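Local coordinates for intimin adherence protein (Escherichia coli O157:H7, PDB 3NCX) that probably mediates attachment of the bacterium to host cells by binding the bacterially delivered receptor Tir through its C-terminal lectin-like domain, at residues V17-N22 / N135-Y140; P29-Q34 / S125-S130; K72-I77 / I91-Y96; I98-Q103 / N182-C187; S145-I150 / T164-T169. The protein carries 1 engineered substitution. All blocks are in the same frame, centred on the assembly; numbering follows the deposited sequence.

Interaction 1. Residues V17-N22 / N135-Y140; sequences VDIIGN and NKYSHY
Tyr137 reaches across to the backbone of Gly21 with the outer half of its ring. From CB, the first torsion of -62° sets CG opposite the carbonyl carbon of Tyr137, and the ring then extends from the loop toward residues 17-22. CE2 lies 3.7 Å from Gly21 N and 3.9 Å from Ile20 CB. CE1, across the ring from CE2, is 3.9 Å from Gly21 CA. Strand 17-19 pairs with strand 37-43 of the Ig-like domain, whereas Tyr137 follows helix 121-131 of the C-type lectin-like domain, which makes this an interdomain contact. Farther out, CZ comes 3.4 Å from Gly21 N. At the tip, Tyr137 OH receives a bond from Gly21 N at 3.0 Å, weak because the angle at the hydrogen is only 124°; its stronger polar partner is the carbonyl O of Trp131. Ile19 CG2 lies close to the ring plane at the hydroxyl edge. Beside the ring, Lys136 runs past Gly21 O with its CD and CE, and Ile20 CG2 sits 4.0 Å from Lys136 O.

Interaction 2. Residues P29-Q34 / S125-S130; sequences PNIWLQ and SDIYDS
Ile31 and Ile127 make the central apolar contact between the loop and strand of residues 29-34 and the helix of residues 125-130, with Ile31 CD1 4.0 Å from Ile127 CG1. CG1 of Ile31 sits between its backbone N and carbonyl carbon (chi1 56°), and with chi2 fully extended CD1 is carried straight at the helix, reaching Asp126 CB at 3.6 Å. Leu33 continues the apolar row, its CB 3.8 Å from Ile127 CG2, while Pro29 brings its ring carbon CB within 3.9 Å of Ser130 CB at the other end.

Carbon also meets polar atoms. Ile31 CD1 and CG1 both lie near Ser130 OG, and Ile127 CD1 approaches the carbonyl O of Trp32. No hydrogen bond joins the two segments; two side-chain bonds lie within them. Ser130 OG donates to Asp126 O one turn back at 2.9 Å, and Trp32 NE1 points to Pro29 O in a weak bond bent to 123°.

Trp131, just beyond residue 130, adds the helix's polar tie, from NE1 to Ile31 O. The contact packs helix 121-131 of the C-type lectin-like domain on strand 32-33, which runs parallel to strand 97-103 of that domain's sheet; Ile127 also touches Ile98 on that strand.

Interaction 3. Residues K72-I77 / I91-Y96; sequences KGSVVI and IKAPSY
Val75 and Ile91 form an antiparallel hydrogen-bonded pair at the edge of a three-stranded sheet of the Ig-like domain, where strand 86-91 gives way to the connection into the lectin-like domain. This is the tight part. Ile91 N bonds to Val75 O at 2.7 Å with an angle of 163°, and Val75 N returns a bond to Ile91 O at 3.1 Å. The two side chains lie side by side, Val75 CG1 3.7 Å from Ile91 CG1, and Ile77 CD1 adds an apolar contact to Ile91 CD1. Trp32 and Phe38 also pack on Ile91.

Past the Val75-Ile91 pair, toward Gly73 and Lys72, regular pairing stops and the contact becomes looser and more open, with Lys72, Ser74 and Ser95 exposed. Ser74 OG accepts from Ala93 N at 2.9 Å, standing in for a backbone partner. Lys72, its CG anti to the backbone N (chi1 -170°), crosses Pro94 obliquely, CG 3.9 Å from Pro94 CG. Its NZ donates to Pro94 O at 3.1 Å and to a water that in turn donates to Ser95 O at 2.9 Å.

Interaction 4. Residues I98-Q103 / N182-C187; sequences IKVDKQ and NVYAVC
Lys99 and Cys187 bond to each other through both backbones in an antiparallel strand pair whose short axes lie 4.6 Å apart with directions 155° apart. Lys99 N reaches Cys187 O at 2.8 Å, and Val100 faces Val186 in the following non-hydrogen-bonded pair. The register then slips by one residue in a beta bulge: Asp101 N donates to Ala185 O at 3.0 Å, but Ala185 N returns its bond to Lys102 O at 3.1 Å.

Gln103 and Tyr184 carry the side-chain contact at the bulge end. Gln103 CG stands over the centre of the Tyr184 ring, 3.6 Å from the centroid and 5° off the normal, a CH-pi contact. The extended Gln103 chain turns its amide 88° from the ring plane, and NE2 shares a water with Asn182 ND2. Asp101 O lies at the ring edge, in plane, near CD2. Val100 CG1 approaches CD2 obliquely at 3.8 Å, and the Ile98 and Val186 side chains cross, CG1 against CG1.

Pairing of first and last strands is characteristic of the C-type lectin fold. Strand 97-103 lies in the middle of the mixed sheet, between 32-33 and 184-188; helix 106-112 touches Asp101 and Ala185, Leu124 packs on Val186, and a disulfide joins Cys187 to Cys113.

Interaction 5. Residues S145-I150 / T164-T169; sequences SITAWI and TYNLIT
Asn166 grips the chain at Ser145 and Ile146 with both ends of its amide. ND2 donates to Ser145 OG, which lies 18° out of the amide plane. OD1 accepts from Ile146 N at 3.0 Å, the donor standing above the carbonyl plane, and also from Ile168 N at 2.8 Å, so three bonds, one at ND2 and two at OD1, fix the rotation of the amide. With chi1 at -166°, CG lies anti to the backbone N, bringing the amide to the neighbouring chain.

Regular backbone bonds follow: Leu167 N to Ile146 O at 2.9 Å, then Ala148 and Tyr165 bonded in both directions. Farther out is carbon packing. Ile146 CG1 meets Ile168 CD1 at 3.7 Å, the two side chains crossing at about a right angle; Ile150 CD1 touches Tyr165 CB, also at 3.7 Å; and Trp149 lies alongside Thr164.

The bond from Ile168 N makes an Asx turn where strand 161-166 ends, and the pairing belongs to the three-stranded antiparallel sheet of the C-type lectin-like domain.

In the fold
Interactions 1 and 2 span the boundary between the Ig-like and lectin-like parts, and both depend on side chains: 1 is buried with one weak bond, 2 is partly buried and apolar. The other three use strand pairing. Interaction 3 closes the Ig-like edge with an exposed, water-bridged end, and its 91-96 segment runs on into interaction 4. Interactions 4 and 5 lie inside the lectin-like domain, their centres 9 Å apart, joined by the bond from Tyr184 N to Thr147 O; 5 is the more buried. Interaction 2 shares the mixed sheet with 4 through Trp32, Gln34 and Ile98, while Tyr140 OH ties interaction 1 to Gln34 O.

Interaction 1. Residues V17-N22 / N135-Y140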
# COMPACT_ATOMS: atom_id res chain seq x y z
N VAL A 17 1.95 -3.15 13.61
CA VAL A 17 2.24 -3.76 12.32
C VAL A 17 3.63 -3.41 11.81
O VAL A 17 4.13 -2.30 12.03
CB VAL A 17 1.18 -3.37 11.27
CG1 VAL A 17 1.79 -3.28 9.89
CG2 VAL A 17 0.02 -4.35 11.29
N ASP A 18 4.27 -4.35 11.12
CA ASP A 18 5.59 -4.14 10.56
C ASP A 18 5.51 -3.78 9.07
O ASP A 18 5.34 -4.66 8.23
CB ASP A 18 6.46 -5.38 10.75
CG ASP A 18 7.83 -5.23 10.11
OD1 ASP A 18 8.38 -6.24 9.62
OD2 ASP A 18 8.37 -4.10 10.10
N ILE A 19 5.64 -2.49 8.77
CA ILE A 19 5.62 -2.04 7.38
C ILE A 19 6.95 -2.35 6.70
O ILE A 19 8.00 -1.89 7.12
CB ILE A 19 5.32 -0.53 7.26
CG1 ILE A 19 3.87 -0.23 7.66
CG2 ILE A 19 5.57 -0.05 5.83
CD1 ILE A 19 3.61 -0.29 9.14
N ILE A 20 6.88 -3.14 5.63
CA ILE A 20 8.06 -3.62 4.93
C ILE A 20 8.89 -2.49 4.32
O ILE A 20 10.11 -2.57 4.26
CB ILE A 20 7.68 -4.61 3.81
CG1 ILE A 20 6.89 -5.78 4.40
CG2 ILE A 20 8.91 -5.10 3.08
CD1 ILE A 20 7.65 -6.54 5.46
N GLY A 21 8.21 -1.44 3.87
CA GLY A 21 8.85 -0.37 3.12
C GLY A 21 9.79 0.53 3.89
O GLY A 21 10.79 1.00 3.36
N ASN A 22 9.47 0.79 5.16
CA ASN A 22 10.27 1.72 5.96
C ASN A 22 10.66 1.16 7.32
O ASN A 22 11.15 1.89 8.18
CB ASN A 22 9.54 3.05 6.13
CG ASN A 22 8.10 2.88 6.60
OD1 ASN A 22 7.23 3.68 6.26
ND2 ASN A 22 7.85 1.84 7.37
N ASN A 135 9.19 0.57 -4.71
CA ASN A 135 9.88 -0.61 -5.22
C ASN A 135 10.37 -1.56 -4.13
O ASN A 135 10.85 -2.66 -4.42
CB ASN A 135 11.04 -0.20 -6.14
CG ASN A 135 12.10 0.63 -5.43
OD1 ASN A 135 13.17 0.89 -5.99
ND2 ASN A 135 11.81 1.04 -4.20
N LYS A 136 10.24 -1.15 -2.87
CA LYS A 136 10.58 -2.03 -1.76
C LYS A 136 9.49 -3.09 -1.58
O LYS A 136 9.59 -3.95 -0.70
CB LYS A 136 10.78 -1.24 -0.47
CG LYS A 136 12.10 -0.49 -0.40
CD LYS A 136 12.31 0.13 0.97
CE LYS A 136 13.71 0.69 1.11
NZ LYS A 136 14.75 -0.36 0.91
N TYR A 137 8.46 -3.01 -2.41
CA TYR A 137 7.36 -3.97 -2.35
C TYR A 137 7.35 -4.87 -3.59
O TYR A 137 7.72 -4.44 -4.69
CB TYR A 137 6.02 -3.24 -2.19
CG TYR A 137 5.94 -2.45 -0.90
CD1 TYR A 137 6.23 -1.10 -0.87
CD2 TYR A 137 5.58 -3.08 0.29
CE1 TYR A 137 6.17 -0.38 0.32
CE2 TYR A 137 5.52 -2.37 1.47
CZ TYR A 137 5.81 -1.02 1.48
OH TYR A 137 5.74 -0.32 2.66
N SER A 138 6.95 -6.12 -3.38
CA SER A 138 7.02 -7.14 -4.42
C SER A 138 6.49 -6.68 -5.77
O SER A 138 7.11 -6.91 -6.81
CB SER A 138 6.27 -8.39 -3.96
OG SER A 138 6.16 -9.33 -5.02
N HIS A 139 5.34 -6.02 -5.74
CA HIS A 139 4.63 -5.65 -6.97
C HIS A 139 5.39 -4.60 -7.79
O HIS A 139 5.09 -4.41 -8.97
CB HIS A 139 3.23 -5.14 -6.63
CG HIS A 139 2.28 -5.18 -7.79
ND1 HIS A 139 2.19 -4.16 -8.71
CD2 HIS A 139 1.37 -6.11 -8.16
CE1 HIS A 139 1.27 -4.46 -9.61
NE2 HIS A 139 0.76 -5.64 -9.30
N TYR A 140 6.36 -3.93 -7.17
CA TYR A 140 7.07 -2.84 -7.82
C TYR A 140 8.59 -3.03 -7.85
O TYR A 140 9.32 -2.15 -8.30
CB TYR A 140 6.76 -1.51 -7.13
CG TYR A 140 5.29 -1.18 -7.02
CD1 TYR A 140 4.62 -1.31 -5.80
CD2 TYR A 140 4.57 -0.73 -8.11
CE1 TYR A 140 3.28 -1.00 -5.69
CE2 TYR A 140 3.22 -0.43 -8.01
CZ TYR A 140 2.58 -0.56 -6.80
OH TYR A 140 1.24 -0.26 -6.69

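Interaction 2. Residues P29-Q34 / S125-S130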
# COMPACT_ATOMS: atom_id res chain seq x y z
N PRO A 29 -1.24 2.14 8.23
CA PRO A 29 -1.48 3.50 7.74
C PRO A 29 -2.92 3.67 7.27
O PRO A 29 -3.49 2.76 6.67
CB PRO A 29 -0.52 3.62 6.55
CG PRO A 29 0.56 2.64 6.84
CD PRO A 29 -0.12 1.49 7.52
N ASN A 30 -3.50 4.84 7.54
CA ASN A 30 -4.84 5.16 7.07
C ASN A 30 -4.89 5.25 5.55
O ASN A 30 -5.83 4.77 4.92
CB ASN A 30 -5.33 6.47 7.69
CG ASN A 30 -6.61 6.97 7.06
OD1 ASN A 30 -7.39 6.19 6.51
ND2 ASN A 30 -6.84 8.28 7.14
N ILE A 31 -3.88 5.87 4.97
CA ILE A 31 -3.78 5.96 3.52
C ILE A 31 -2.98 4.79 2.96
O ILE A 31 -1.98 4.37 3.55
CB ILE A 31 -3.15 7.30 3.06
CG1 ILE A 31 -1.78 7.50 3.72
CG2 ILE A 31 -4.08 8.45 3.40
CD1 ILE A 31 -1.10 8.79 3.32
N TRP A 32 -3.43 4.25 1.84
CA TRP A 32 -2.84 3.02 1.31
C TRP A 32 -2.08 3.21 0.00
O TRP A 32 -2.43 4.04 -0.83
CB TRP A 32 -3.92 1.96 1.10
CG TRP A 32 -4.52 1.43 2.36
CD1 TRP A 32 -4.23 1.82 3.64
CD2 TRP A 32 -5.50 0.40 2.48
NE1 TRP A 32 -4.98 1.10 4.54
CE2 TRP A 32 -5.77 0.22 3.85
CE3 TRP A 32 -6.19 -0.40 1.55
CZ2 TRP A 32 -6.69 -0.72 4.31
CZ3 TRP A 32 -7.10 -1.32 2.01
CH2 TRP A 32 -7.34 -1.48 3.38
N LEU A 33 -1.02 2.42 -0.14
CA LEU A 33 -0.40 2.19 -1.44
C LEU A 33 -0.85 0.82 -1.90
O LEU A 33 -0.61 -0.17 -1.21
CB LEU A 33 1.13 2.21 -1.31
CG LEU A 33 1.85 1.58 -2.50
CD1 LEU A 33 1.56 2.35 -3.78
CD2 LEU A 33 3.34 1.48 -2.24
N GLN A 34 -1.50 0.75 -3.05
CA GLN A 34 -1.95 -0.54 -3.55
C GLN A 34 -0.77 -1.49 -3.68
O GLN A 34 0.26 -1.13 -4.26
CB GLN A 34 -2.67 -0.41 -4.90
CG GLN A 34 -3.29 -1.71 -5.38
CD GLN A 34 -3.98 -1.58 -6.72
OE1 GLN A 34 -5.02 -2.18 -6.96
NE2 GLN A 34 -3.39 -0.78 -7.61
N SER A 125 3.27 12.22 -1.58
CA SER A 125 4.39 12.22 -0.65
C SER A 125 3.99 11.65 0.71
O SER A 125 4.81 11.05 1.40
CB SER A 125 4.95 13.64 -0.48
OG SER A 125 3.97 14.52 0.06
N ASP A 126 2.72 11.83 1.07
CA ASP A 126 2.20 11.28 2.32
C ASP A 126 2.24 9.76 2.30
O ASP A 126 2.42 9.12 3.34
CB ASP A 126 0.77 11.76 2.57
CG ASP A 126 0.72 13.10 3.29
OD1 ASP A 126 1.76 13.79 3.32
OD2 ASP A 126 -0.35 13.45 3.81
N ILE A 127 2.08 9.19 1.11
CA ILE A 127 2.12 7.75 0.97
C ILE A 127 3.55 7.22 1.13
O ILE A 127 3.76 6.14 1.68
CB ILE A 127 1.52 7.30 -0.37
CG1 ILE A 127 -0.00 7.34 -0.28
CG2 ILE A 127 1.99 5.90 -0.73
CD1 ILE A 127 -0.70 6.78 -1.48
N TYR A 128 4.52 8.00 0.67
CA TYR A 128 5.92 7.64 0.85
C TYR A 128 6.27 7.64 2.34
O TYR A 128 7.00 6.77 2.81
CB TYR A 128 6.84 8.58 0.08
CG TYR A 128 8.30 8.25 0.25
CD1 TYR A 128 8.97 7.48 -0.69
CD2 TYR A 128 9.01 8.69 1.36
CE1 TYR A 128 10.30 7.16 -0.53
CE2 TYR A 128 10.34 8.38 1.53
CZ TYR A 128 10.98 7.62 0.58
OH TYR A 128 12.32 7.31 0.75
N ASP A 129 5.76 8.63 3.06
CA ASP A 129 6.01 8.73 4.49
C ASP A 129 5.42 7.55 5.24
O ASP A 129 5.96 7.10 6.25
CB ASP A 129 5.44 10.04 5.06
CG ASP A 129 6.22 11.26 4.61
OD1 ASP A 129 7.39 11.12 4.21
OD2 ASP A 129 5.65 12.38 4.67
N SER A 130 4.30 7.04 4.73
CA SER A 130 3.57 5.97 5.39
C SER A 130 4.06 4.58 4.99
O SER A 130 3.93 3.62 5.75
CB SER A 130 2.07 6.09 5.12
OG SER A 130 1.57 7.35 5.54

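Interaction 3. Residues K72-I77 / I91-Y96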
# COMPACT_ATOMS: atom_id res chain seq x y z
N LYS A 72 -9.41 -1.30 -2.21
CA LYS A 72 -9.95 -0.37 -1.23
C LYS A 72 -11.15 -0.99 -0.52
O LYS A 72 -12.15 -1.32 -1.15
CB LYS A 72 -10.38 0.93 -1.93
CG LYS A 72 -10.73 2.07 -0.99
CD LYS A 72 -11.35 3.23 -1.77
CE LYS A 72 -11.33 4.52 -0.98
NZ LYS A 72 -12.09 4.42 0.29
N GLY A 73 -11.04 -1.15 0.80
CA GLY A 73 -12.12 -1.70 1.59
C GLY A 73 -11.66 -2.29 2.92
O GLY A 73 -10.46 -2.33 3.21
N SER A 74 -12.62 -2.74 3.72
CA SER A 74 -12.32 -3.33 5.02
C SER A 74 -12.41 -4.85 4.94
O SER A 74 -13.34 -5.40 4.35
CB SER A 74 -13.29 -2.81 6.08
OG SER A 74 -13.33 -1.39 6.09
N VAL A 75 -11.45 -5.54 5.56
CA VAL A 75 -11.42 -6.99 5.53
C VAL A 75 -10.88 -7.56 6.84
O VAL A 75 -10.11 -6.91 7.54
CB VAL A 75 -10.57 -7.51 4.36
CG1 VAL A 75 -9.11 -7.15 4.57
CG2 VAL A 75 -10.74 -9.02 4.20
N VAL A 76 -11.29 -8.79 7.16
CA VAL A 76 -10.83 -9.46 8.37
C VAL A 76 -9.76 -10.50 8.06
O VAL A 76 -9.90 -11.30 7.13
CB VAL A 76 -12.00 -10.14 9.11
CG1 VAL A 76 -11.46 -11.11 10.16
CG2 VAL A 76 -12.91 -9.10 9.74
N ILE A 77 -8.69 -10.47 8.84
CA ILE A 77 -7.61 -11.45 8.72
C ILE A 77 -7.56 -12.32 9.97
O ILE A 77 -7.57 -11.81 11.09
CB ILE A 77 -6.25 -10.76 8.52
CG1 ILE A 77 -6.28 -9.89 7.27
CG2 ILE A 77 -5.14 -11.80 8.44
CD1 ILE A 77 -5.01 -9.11 7.04
N ILE A 91 -9.02 -5.06 9.11
CA ILE A 91 -8.42 -4.00 8.31
C ILE A 91 -9.46 -2.93 8.00
O ILE A 91 -10.40 -3.17 7.25
CB ILE A 91 -7.88 -4.54 6.97
CG1 ILE A 91 -6.93 -5.72 7.19
CG2 ILE A 91 -7.17 -3.43 6.21
CD1 ILE A 91 -5.56 -5.31 7.66
N LYS A 92 -9.29 -1.75 8.59
CA LYS A 92 -10.17 -0.63 8.29
C LYS A 92 -9.87 -0.07 6.90
O LYS A 92 -8.71 0.12 6.54
CB LYS A 92 -10.03 0.46 9.35
CG LYS A 92 -10.73 0.13 10.67
CD LYS A 92 -12.24 0.17 10.51
CE LYS A 92 -12.94 -0.38 11.73
NZ LYS A 92 -12.67 -1.84 11.91
N ALA A 93 -10.92 0.18 6.13
CA ALA A 93 -10.77 0.75 4.80
C ALA A 93 -10.08 2.11 4.88
O ALA A 93 -10.32 2.87 5.82
CB ALA A 93 -12.11 0.88 4.11
N PRO A 94 -9.23 2.42 3.90
CA PRO A 94 -8.46 3.67 3.90
C PRO A 94 -9.30 4.87 3.49
O PRO A 94 -10.36 4.70 2.88
CB PRO A 94 -7.39 3.40 2.83
CG PRO A 94 -8.07 2.49 1.88
CD PRO A 94 -8.94 1.59 2.72
N SER A 95 -8.83 6.06 3.82
CA SER A 95 -9.45 7.28 3.32
C SER A 95 -9.30 7.31 1.81
O SER A 95 -10.22 7.68 1.08
CB SER A 95 -8.81 8.52 3.95
OG SER A 95 -7.42 8.56 3.69
N TYR A 96 -8.12 6.91 1.33
CA TYR A 96 -7.88 6.74 -0.10
C TYR A 96 -6.75 5.75 -0.35
O TYR A 96 -5.90 5.51 0.51
CB TYR A 96 -7.58 8.08 -0.77
CG TYR A 96 -6.25 8.70 -0.41
CD1 TYR A 96 -5.07 8.23 -0.98
CD2 TYR A 96 -6.17 9.77 0.47
CE1 TYR A 96 -3.84 8.80 -0.66
CE2 TYR A 96 -4.96 10.35 0.79
CZ TYR A 96 -3.80 9.86 0.22
OH TYR A 96 -2.59 10.43 0.55
O HOH W 1 -13.04 7.03 1.29

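Interaction 4. Residues I98-Q103 / N182-C187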
# COMPACT_ATOMS: atom_id res chain seq x y z
N ILE A 98 -3.82 4.54 -3.46
CA ILE A 98 -3.16 4.92 -4.70
C ILE A 98 -2.93 3.73 -5.63
O ILE A 98 -2.41 2.69 -5.21
CB ILE A 98 -1.82 5.64 -4.42
CG1 ILE A 98 -1.95 7.14 -4.70
CG2 ILE A 98 -0.69 5.06 -5.26
CD1 ILE A 98 -2.99 7.83 -3.84
N LYS A 99 -3.34 3.88 -6.88
CA LYS A 99 -3.14 2.84 -7.89
C LYS A 99 -2.16 3.32 -8.94
O LYS A 99 -2.13 4.50 -9.28
CB LYS A 99 -4.47 2.47 -8.56
CG LYS A 99 -5.48 1.79 -7.66
CD LYS A 99 -6.69 1.34 -8.46
CE LYS A 99 -7.77 0.75 -7.57
NZ LYS A 99 -8.96 0.30 -8.34
N VAL A 100 -1.37 2.40 -9.47
CA VAL A 100 -0.41 2.74 -10.51
C VAL A 100 -0.77 2.02 -11.81
O VAL A 100 -0.59 0.81 -11.93
CB VAL A 100 1.03 2.38 -10.10
CG1 VAL A 100 2.01 2.88 -11.14
CG2 VAL A 100 1.35 2.95 -8.74
N ASP A 101 -1.29 2.77 -12.77
CA ASP A 101 -1.59 2.23 -14.09
C ASP A 101 -0.41 2.42 -15.02
O ASP A 101 0.71 2.67 -14.57
CB ASP A 101 -2.85 2.88 -14.66
CG ASP A 101 -4.13 2.30 -14.07
OD1 ASP A 101 -4.48 2.67 -12.93
OD2 ASP A 101 -4.78 1.48 -14.75
N LYS A 102 -0.65 2.29 -16.32
CA LYS A 102 0.43 2.40 -17.30
C LYS A 102 0.87 3.85 -17.51
O LYS A 102 0.22 4.78 -17.03
CB LYS A 102 0.02 1.76 -18.63
CG LYS A 102 -1.31 2.26 -19.18
CD LYS A 102 -1.62 1.61 -20.53
CE LYS A 102 -3.03 1.92 -20.99
NZ LYS A 102 -3.26 3.38 -21.16
N GLN A 103 1.98 4.03 -18.22
CA GLN A 103 2.50 5.35 -18.52
C GLN A 103 1.68 6.01 -19.63
O GLN A 103 1.23 5.34 -20.56
CB GLN A 103 3.97 5.28 -18.93
CG GLN A 103 4.88 4.64 -17.89
CD GLN A 103 6.34 4.63 -18.31
OE1 GLN A 103 6.67 4.99 -19.44
NE2 GLN A 103 7.21 4.21 -17.41
N ASN A 182 7.40 8.38 -20.09
CA ASN A 182 7.97 7.87 -18.85
C ASN A 182 7.27 8.38 -17.59
O ASN A 182 7.87 8.43 -16.52
CB ASN A 182 9.47 8.18 -18.77
CG ASN A 182 10.24 7.58 -19.93
OD1 ASN A 182 10.81 8.30 -20.75
ND2 ASN A 182 10.28 6.25 -19.99
N VAL A 183 6.00 8.75 -17.71
CA VAL A 183 5.22 9.21 -16.56
C VAL A 183 4.00 8.32 -16.34
O VAL A 183 3.19 8.15 -17.24
CB VAL A 183 4.77 10.67 -16.73
CG1 VAL A 183 4.09 11.15 -15.46
CG2 VAL A 183 5.95 11.57 -17.07
N TYR A 184 3.89 7.77 -15.14
CA TYR A 184 2.80 6.85 -14.82
C TYR A 184 1.50 7.56 -14.47
O TYR A 184 1.52 8.63 -13.85
CB TYR A 184 3.21 5.93 -13.66
CG TYR A 184 4.19 4.86 -14.05
CD1 TYR A 184 5.56 5.11 -14.05
CD2 TYR A 184 3.76 3.59 -14.43
CE1 TYR A 184 6.47 4.13 -14.41
CE2 TYR A 184 4.66 2.61 -14.79
CZ TYR A 184 6.01 2.89 -14.78
OH TYR A 184 6.92 1.91 -15.13
N ALA A 185 0.39 6.97 -14.88
CA ALA A 185 -0.93 7.48 -14.51
C ALA A 185 -1.34 6.88 -13.17
O ALA A 185 -1.77 5.73 -13.11
CB ALA A 185 -1.95 7.15 -15.58
N VAL A 186 -1.19 7.66 -12.10
CA VAL A 186 -1.53 7.19 -10.77
C VAL A 186 -2.92 7.65 -10.36
O VAL A 186 -3.17 8.85 -10.19
CB VAL A 186 -0.50 7.64 -9.72
CG1 VAL A 186 -0.95 7.24 -8.32
CG2 VAL A 186 0.87 7.04 -10.02
N CYS A 187 -3.83 6.70 -10.20
CA CYS A 187 -5.20 7.00 -9.82
C CYS A 187 -5.34 7.02 -8.30
O CYS A 187 -4.92 6.09 -7.62
CB CYS A 187 -6.17 5.98 -10.42
SG CYS A 187 -6.09 5.85 -12.23
O HOH W 2 10.18 4.65 -17.60

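Interaction 5. Residues S145-I150 / T164-T169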
# COMPACT_ATOMS: atom_id res chain seq x y z
N SER A 145 12.25 3.81 -10.83
CA SER A 145 11.61 5.12 -10.76
C SER A 145 10.13 5.02 -11.10
O SER A 145 9.74 4.31 -12.02
CB SER A 145 12.29 6.10 -11.71
OG SER A 145 11.52 7.27 -11.89
N ILE A 146 9.30 5.73 -10.34
CA ILE A 146 7.88 5.81 -10.63
C ILE A 146 7.41 7.26 -10.57
O ILE A 146 6.91 7.72 -9.54
CB ILE A 146 7.04 4.97 -9.65
CG1 ILE A 146 7.52 3.52 -9.64
CG2 ILE A 146 5.56 5.02 -10.04
CD1 ILE A 146 6.71 2.62 -8.74
N THR A 147 7.58 7.98 -11.68
CA THR A 147 7.13 9.36 -11.77
C THR A 147 5.62 9.39 -11.95
O THR A 147 5.07 8.70 -12.81
CB THR A 147 7.81 10.10 -12.95
OG1 THR A 147 9.23 10.11 -12.76
CG2 THR A 147 7.31 11.53 -13.04
N ALA A 148 4.94 10.19 -11.13
CA ALA A 148 3.48 10.25 -11.16
C ALA A 148 2.97 11.66 -11.47
O ALA A 148 3.51 12.65 -10.99
CB ALA A 148 2.91 9.76 -9.84
N TRP A 149 1.92 11.73 -12.29
CA TRP A 149 1.29 13.01 -12.60
C TRP A 149 0.61 13.60 -11.37
O TRP A 149 0.02 12.87 -10.57
CB TRP A 149 0.25 12.86 -13.71
CG TRP A 149 0.83 12.69 -15.09
CD1 TRP A 149 0.75 11.57 -15.87
CD2 TRP A 149 1.55 13.66 -15.85
NE1 TRP A 149 1.38 11.79 -17.07
CE2 TRP A 149 1.88 13.07 -17.08
CE3 TRP A 149 1.95 14.98 -15.61
CZ2 TRP A 149 2.60 13.74 -18.07
CZ3 TRP A 149 2.66 15.65 -16.59
CH2 TRP A 149 2.98 15.03 -17.81
N ILE A 150 0.70 14.91 -11.21
CA ILE A 150 -0.11 15.63 -10.23
C ILE A 150 -1.17 16.40 -11.01
O ILE A 150 -0.91 16.87 -12.11
CB ILE A 150 0.73 16.61 -9.37
CG1 ILE A 150 1.47 15.86 -8.26
CG2 ILE A 150 -0.16 17.66 -8.74
CD1 ILE A 150 2.57 14.96 -8.75
N THR A 164 5.17 16.87 -11.22
CA THR A 164 5.17 15.43 -10.96
C THR A 164 5.88 15.09 -9.66
O THR A 164 6.64 15.89 -9.12
CB THR A 164 5.84 14.64 -12.10
OG1 THR A 164 7.20 15.07 -12.24
CG2 THR A 164 5.11 14.86 -13.41
N TYR A 165 5.62 13.89 -9.15
CA TYR A 165 6.28 13.40 -7.95
C TYR A 165 6.61 11.92 -8.10
O TYR A 165 5.79 11.13 -8.57
CB TYR A 165 5.39 13.61 -6.72
CG TYR A 165 5.98 13.09 -5.43
CD1 TYR A 165 6.97 13.80 -4.76
CD2 TYR A 165 5.57 11.88 -4.89
CE1 TYR A 165 7.52 13.33 -3.58
CE2 TYR A 165 6.11 11.40 -3.71
CZ TYR A 165 7.09 12.13 -3.06
OH TYR A 165 7.64 11.66 -1.89
N ASN A 166 7.82 11.54 -7.71
CA ASN A 166 8.28 10.16 -7.86
C ASN A 166 8.07 9.34 -6.59
O ASN A 166 8.58 9.69 -5.52
CB ASN A 166 9.75 10.13 -8.28
CG ASN A 166 10.19 8.78 -8.78
OD1 ASN A 166 9.84 7.74 -8.22
ND2 ASN A 166 10.97 8.78 -9.86
N LEU A 167 7.32 8.25 -6.70
CA LEU A 167 6.94 7.44 -5.55
C LEU A 167 8.09 6.60 -5.00
O LEU A 167 7.94 5.90 -3.99
CB LEU A 167 5.76 6.54 -5.90
CG LEU A 167 4.44 7.27 -6.18
CD1 LEU A 167 3.38 6.31 -6.69
CD2 LEU A 167 3.96 7.99 -4.93
N ILE A 168 9.25 6.66 -5.65
CA ILE A 168 10.43 5.96 -5.18
C ILE A 168 11.51 6.94 -4.74
O ILE A 168 12.15 6.75 -3.70
CB ILE A 168 11.03 5.03 -6.25
CG1 ILE A 168 10.08 3.87 -6.54
CG2 ILE A 168 12.39 4.51 -5.81
CD1 ILE A 168 10.60 2.93 -7.61
N THR A 169 11.71 7.99 -5.53
CA THR A 169 12.82 8.91 -5.32
C THR A 169 12.42 10.20 -4.59
O THR A 169 13.28 10.99 -4.22
CB THR A 169 13.49 9.29 -6.65
OG1 THR A 169 12.58 10.06 -7.44
CG2 THR A 169 13.89 8.03 -7.42